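PDB 5AH1: triacylglycerol lipase from Clostridium botulinum, which hydrolyses carboxylic esters, including synthetic polyesters and probably triacylglycerols, as a zinc-binding alpha/beta-hydrolase. Local coordinates for residues A[233-238]-A[378-383]; A[345-350]-A[355-360]. All blocks are in the same frame, centred on the assembly; numbering follows the deposited sequence. Where two conformers were deposited one is given.

Interaction 1: residues A[233-238]-A[378-383]; sequences GTTLSD and KKWFPN. With K (potassium ion), chain D.
The indole of Trp380 reaches from a short 3-10 turn to the start of helix 235-239, where the methyl of Thr235 meets the six-membered part of its ring: CG2 of Thr235 lies 3.9 Å from CE3 of Trp380, approaching obliquely. In Trp380, CG stands anti to the carbonyl carbon (chi1 -75°), which swings the indole toward the helix start, its benzo end nearest Gly233 and Thr235. The two branches of Thr235 divide the work, its methyl going to the tryptophan while OG1 finds a hydrogen-bond partner outside the two segments; a threonine thus serves a polar and an apolar neighbour in one buried spot. At the ring's edge, near its plane, the carbonyl O of Gly233 comes to 4.3 Å from CZ3 of Trp380, and this O also accepts from Ser391. Glycine suits position 233 because at its backbone angles a beta carbon would collide with the carbonyl O of the residue before. The chain belongs to the alpha/beta-hydrolase fold, and residues 233-238 follow central strand 221-227, leading into a short helix. Thr234 is its N-cap: OG1 accepts from N of Leu236 at 3.1 Å, with an N-H...O angle of 156°. Farther along, the carbonyl oxygens of Ser237 and Asp238 bind a potassium ion at 2.8 and 2.7 Å, and Met240 O is a further ligand. In the other segment, Asn383 turns its amide back on its own chain, ND2 donating to O of Phe381 at 2.9 Å. That donor meets the oxygen nearly in line with the carbonyl bond (C=O...N 166°).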
loop_
_atom_site.group_PDB
_atom_site.type_symbol
_atom_site.label_atom_id
_atom_site.label_comp_id
_atom_site.label_asym_id
_atom_site.label_seq_id
_atom_site.Cartn_x
_atom_site.Cartn_y
_atom_site.Cartn_z
ATOM N N GLY A 233 -0.272 -5.923 9.711
ATOM C CA GLY A 233 -1.457 -5.143 10.029
ATOM C C GLY A 233 -1.120 -3.831 10.719
ATOM O O GLY A 233 0.044 -3.499 10.967
ATOM N N THR A 234 -2.155 -3.071 11.013
ATOM C CA THR A 234 -2.024 -1.883 11.812
ATOM C C THR A 234 -3.091 -1.887 12.886
ATOM O O THR A 234 -4.262 -2.158 12.626
ATOM C CB THR A 234 -2.139 -0.591 10.976
ATOM O OG1 THR A 234 -2.257 0.489 11.892
ATOM C CG2 THR A 234 -3.334 -0.604 10.002
ATOM N N THR A 235 -2.681 -1.546 14.103
ATOM C CA THR A 235 -3.637 -1.489 15.201
ATOM C C THR A 235 -4.598 -0.312 15.075
ATOM O O THR A 235 -5.589 -0.264 15.783
ATOM C CB THR A 235 -2.963 -1.500 16.579
ATOM O OG1 THR A 235 -2.182 -0.318 16.761
ATOM C CG2 THR A 235 -2.118 -2.754 16.771
ATOM N N LEU A 236 -4.360 0.581 14.119
ATOM C CA LEU A 236 -5.353 1.611 13.813
ATOM C C LEU A 236 -6.656 0.967 13.352
ATOM O O LEU A 236 -7.753 1.403 13.733
ATOM C CB LEU A 236 -4.844 2.599 12.766
ATOM C CG LEU A 236 -5.764 3.795 12.495
ATOM C CD1 LEU A 236 -6.015 4.607 13.757
ATOM C CD2 LEU A 236 -5.168 4.652 11.412
ATOM N N SER A 237 -6.567 -0.093 12.552
ATOM C CA SER A 237 -7.777 -0.813 12.203
ATOM C C SER A 237 -8.337 -1.546 13.424
ATOM O O SER A 237 -9.543 -1.484 13.684
ATOM C CB SER A 237 -7.574 -1.784 11.049
ATOM O OG SER A 237 -8.795 -2.477 10.859
ATOM N N ASP A 238 -7.491 -2.248 14.170
ATOM C CA ASP A 238 -7.961 -2.999 15.329
ATOM C C ASP A 238 -8.793 -2.126 16.282
ATOM O O ASP A 238 -9.833 -2.546 16.776
ATOM C CB ASP A 238 -6.795 -3.559 16.131
ATOM C CG ASP A 238 -5.951 -4.570 15.373
ATOM O OD1 ASP A 238 -6.170 -4.832 14.191
ATOM O OD2 ASP A 238 -5.002 -5.090 15.989
ATOM N N LYS A 378 4.048 -2.975 24.026
ATOM C CA LYS A 378 4.687 -1.681 23.844
ATOM C C LYS A 378 5.561 -1.594 22.583
ATOM O O LYS A 378 5.783 -0.508 22.070
ATOM C CB LYS A 378 5.504 -1.317 25.081
ATOM C CG LYS A 378 6.721 -2.200 25.274
ATOM C CD LYS A 378 7.460 -1.914 26.565
ATOM C CE LYS A 378 8.618 -2.901 26.728
ATOM N NZ LYS A 378 9.394 -2.736 27.985
ATOM N N LYS A 379 6.037 -2.729 22.079
ATOM C CA LYS A 379 6.846 -2.715 20.863
ATOM C C LYS A 379 6.016 -2.210 19.679
ATOM O O LYS A 379 6.569 -1.767 18.674
ATOM C CB LYS A 379 7.386 -4.108 20.544
ATOM C CG LYS A 379 8.068 -4.844 21.695
ATOM C CD LYS A 379 8.475 -6.300 21.351
ATOM C CE LYS A 379 7.690 -6.974 20.188
ATOM N NZ LYS A 379 6.254 -7.328 20.445
ATOM N N TRP A 380 4.693 -2.271 19.803
ATOM C CA TRP A 380 3.794 -1.846 18.736
ATOM C C TRP A 380 3.500 -0.349 18.786
ATOM O O TRP A 380 2.902 0.190 17.874
ATOM C CB TRP A 380 2.488 -2.626 18.799
ATOM C CG TRP A 380 2.617 -4.022 18.311
ATOM C CD1 TRP A 380 3.200 -5.076 18.952
ATOM C CD2 TRP A 380 2.125 -4.532 17.075
ATOM N NE1 TRP A 380 3.103 -6.198 18.193
ATOM C CE2 TRP A 380 2.458 -5.892 17.020
ATOM C CE3 TRP A 380 1.456 -3.956 15.990
ATOM C CZ2 TRP A 380 2.105 -6.704 15.940
ATOM C CZ3 TRP A 380 1.134 -4.748 14.916
ATOM C CH2 TRP A 380 1.470 -6.104 14.882
ATOM N N PHE A 381 3.880 0.328 19.863
ATOM C CA PHE A 381 3.514 1.728 20.006
ATOM C C PHE A 381 4.098 2.690 18.944
ATOM O O PHE A 381 3.378 3.556 18.442
ATOM C CB PHE A 381 3.835 2.270 21.405
ATOM C CG PHE A 381 3.057 1.631 22.538
ATOM C CD1 PHE A 381 1.934 0.833 22.345
ATOM C CD2 PHE A 381 3.474 1.856 23.836
ATOM C CE1 PHE A 381 1.265 0.276 23.441
ATOM C CE2 PHE A 381 2.822 1.309 24.911
ATOM C CZ PHE A 381 1.720 0.517 24.711
ATOM N N PRO A 382 5.401 2.589 18.628
ATOM C CA PRO A 382 5.935 3.529 17.630
ATOM C C PRO A 382 5.226 3.383 16.289
ATOM O O PRO A 382 4.922 2.266 15.848
ATOM C CB PRO A 382 7.421 3.146 17.537
ATOM C CG PRO A 382 7.727 2.551 18.896
ATOM C CD PRO A 382 6.470 1.798 19.262
ATOM N N ASN A 383 4.992 4.504 15.621
ATOM C CA ASN A 383 4.263 4.465 14.356
ATOM C C ASN A 383 4.568 5.687 13.488
ATOM O O ASN A 383 5.377 6.541 13.862
ATOM C CB ASN A 383 2.752 4.269 14.623
ATOM C CG ASN A 383 2.113 5.450 15.323
ATOM O OD1 ASN A 383 1.801 6.464 14.692
ATOM N ND2 ASN A 383 1.921 5.335 16.640
HETATM K K K D . -11.709 -2.758 14.854
#

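Interaction 2: residues A[345-350]-A[355-360]; sequences SVAQIG and IFYPTA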
loop_
_atom_site.group_PDB
_atom_site.type_symbol
_atom_site.label_atom_id
_atom_site.label_comp_id
_atom_site.label_asym_id
_atom_site.label_seq_id
_atom_site.Cartn_x
_atom_site.Cartn_y
_atom_site.Cartn_z
ATOM N N SER A 345 3.912 6.093 22.818
ATOM C CA SER A 345 4.430 6.831 21.664
ATOM C C SER A 345 3.465 7.943 21.289
ATOM O O SER A 345 2.247 7.747 21.281
ATOM C CB SER A 345 4.658 5.923 20.456
ATOM O OG SER A 345 5.808 5.109 20.619
ATOM N N VAL A 346 4.018 9.108 20.986
ATOM C CA VAL A 346 3.244 10.285 20.622
ATOM C C VAL A 346 3.822 10.941 19.382
ATOM O O VAL A 346 4.998 10.770 19.060
ATOM C CB VAL A 346 3.200 11.308 21.768
ATOM C CG1 VAL A 346 2.556 10.680 22.972
ATOM C CG2 VAL A 346 4.589 11.800 22.112
ATOM N N ALA A 347 2.992 11.683 18.663
ATOM C CA ALA A 347 3.451 12.355 17.452
ATOM C C ALA A 347 4.624 13.289 17.711
ATOM O O ALA A 347 4.624 14.033 18.699
ATOM C CB ALA A 347 2.313 13.155 16.863
ATOM N N GLN A 348 5.624 13.246 16.829
ATOM C CA GLN A 348 6.655 14.278 16.773
ATOM C C GLN A 348 6.086 15.517 16.103
ATOM O O GLN A 348 5.628 15.466 14.965
ATOM C CB GLN A 348 7.860 13.827 15.945
ATOM C CG GLN A 348 8.651 12.647 16.489
ATOM C CD GLN A 348 9.717 12.203 15.505
ATOM O OE1 GLN A 348 9.515 11.285 14.724
ATOM N NE2 GLN A 348 10.840 12.885 15.516
ATOM N N ILE A 349 6.133 16.634 16.811
ATOM C CA ILE A 349 5.657 17.900 16.277
ATOM C C ILE A 349 6.657 18.419 15.251
ATOM O O ILE A 349 7.825 18.642 15.569
ATOM C CB ILE A 349 5.463 18.931 17.406
ATOM C CG1 ILE A 349 4.595 18.337 18.522
ATOM C CG2 ILE A 349 4.854 20.222 16.861
ATOM C CD1 ILE A 349 3.247 17.814 18.055
ATOM N N GLY A 350 6.189 18.606 14.019
ATOM C CA GLY A 350 7.046 18.979 12.911
ATOM C C GLY A 350 6.922 17.902 11.852
ATOM O O GLY A 350 6.245 18.087 10.837
ATOM N N ILE A 355 -3.028 15.974 11.034
ATOM C CA ILE A 355 -4.164 15.085 10.789
ATOM C C ILE A 355 -3.949 13.698 11.406
ATOM O O ILE A 355 -4.911 12.984 11.688
ATOM C CB ILE A 355 -4.469 14.947 9.254
ATOM C CG1 ILE A 355 -5.838 14.332 9.005
ATOM C CG2 ILE A 355 -3.463 14.064 8.548
ATOM C CD1 ILE A 355 -6.965 15.162 9.454
ATOM N N PHE A 356 -2.692 13.340 11.639
ATOM C CA PHE A 356 -2.341 12.033 12.202
ATOM C C PHE A 356 -2.036 12.113 13.699
ATOM O O PHE A 356 -1.634 11.131 14.296
ATOM C CB PHE A 356 -1.107 11.443 11.495
ATOM C CG PHE A 356 -1.314 11.110 10.043
ATOM C CD1 PHE A 356 -2.488 10.534 9.604
ATOM C CD2 PHE A 356 -0.312 11.368 9.123
ATOM C CE1 PHE A 356 -2.664 10.225 8.269
ATOM C CE2 PHE A 356 -0.482 11.062 7.784
ATOM C CZ PHE A 356 -1.663 10.497 7.358
ATOM N N TYR A 357 -2.200 13.272 14.325
ATOM C CA TYR A 357 -1.989 13.319 15.770
ATOM C C TYR A 357 -2.880 12.312 16.522
ATOM O O TYR A 357 -2.391 11.553 17.351
ATOM C CB TYR A 357 -2.207 14.721 16.337
ATOM C CG TYR A 357 -1.166 15.776 16.005
ATOM C CD1 TYR A 357 0.030 15.470 15.366
ATOM C CD2 TYR A 357 -1.389 17.098 16.366
ATOM C CE1 TYR A 357 0.960 16.461 15.083
ATOM C CE2 TYR A 357 -0.471 18.085 16.086
ATOM C CZ TYR A 357 0.701 17.769 15.462
ATOM O OH TYR A 357 1.599 18.777 15.200
ATOM N N PRO A 358 -4.190 12.291 16.237
ATOM C CA PRO A 358 -5.004 11.383 17.054
ATOM C C PRO A 358 -4.758 9.910 16.738
ATOM O O PRO A 358 -4.807 9.067 17.641
ATOM C CB PRO A 358 -6.441 11.785 16.708
ATOM C CG PRO A 358 -6.356 12.473 15.411
ATOM C CD PRO A 358 -5.007 13.148 15.367
ATOM N N THR A 359 -4.494 9.597 15.475
ATOM C CA THR A 359 -4.253 8.226 15.073
ATOM C C THR A 359 -2.922 7.736 15.648
ATOM O O THR A 359 -2.843 6.627 16.183
ATOM C CB THR A 359 -4.293 8.081 13.547
ATOM O OG1 THR A 359 -3.415 9.041 12.954
ATOM C CG2 THR A 359 -5.709 8.322 13.031
ATOM N N ALA A 360 -1.877 8.554 15.547
ATOM C CA ALA A 360 -0.580 8.212 16.127
ATOM C C ALA A 360 -0.685 8.034 17.632
ATOM O O ALA A 360 -0.108 7.119 18.197
ATOM C CB ALA A 360 0.435 9.288 15.811
HETATM O O HOH W 1 3.442 18.530 13.297
#
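This is a small apolar contact with a water bridge at one end, set where strand 345-347, half of a two-stranded antiparallel hairpin with strand 336-338, is followed after a short loop by helix 357-363. In sequence, strand and helix fall between strands 327-331 and 403-405 of the central parallel sheet of the alpha/beta-hydrolase fold. Ala347 sits at the middle: its CB is 3.6 Å from CD1 of Tyr357, meeting the ring obliquely, and 4.4 Å from CB of Ala360, nearly one turn further along the helix. Alanine suits both places, since a lone methyl on each side lets strand and helix draw close. The nearest CA atoms, those of Ala347 and Tyr357, are 5.8 Å apart. Beyond the strand, Ile349 adds to the apolar contact at its more exposed end. In the conformer given, one of two deposited, CG1 stands beside the backbone N (chi1 -52°) and CD1 comes to 3.6 Å from CZ of Tyr357, a contact that is tentative for that reason; the two side chains cross at about a right angle. Tyrosine fits here because its ring packs on aliphatic neighbours while its hydroxyl reaches past Ala347 to water. Nearby, Asn361 OD1 accepts from N of Ala347, a further tie between strand and helix. One water accepts from N of Gly350 at 2.8 Å and lies 2.7 Å from OH of Tyr357.

In the fold
From the N terminus, the chain first reaches residues 233-238, just after central strand 221-227, and their partner, 378-383, comes 140 residues later, so interaction 1 closes a long loop. Within it the chain forms several helices, strand 327-331 and the small hairpin, whose second strand begins interaction 2, a short local closure between 345-350 and 355-360. The second contact is therefore nested inside the first, with centres about 13 Å apart. They also touch: Asn383 ND2 lies 3.1 Å from Ala360 O, a probable hydrogen bond, and Leu236 packs on Thr359. Helix 357-363 thus lies against both segments of interaction 1, joining the hairpin to the short helix 235-239, whose C-terminal end binds potassium.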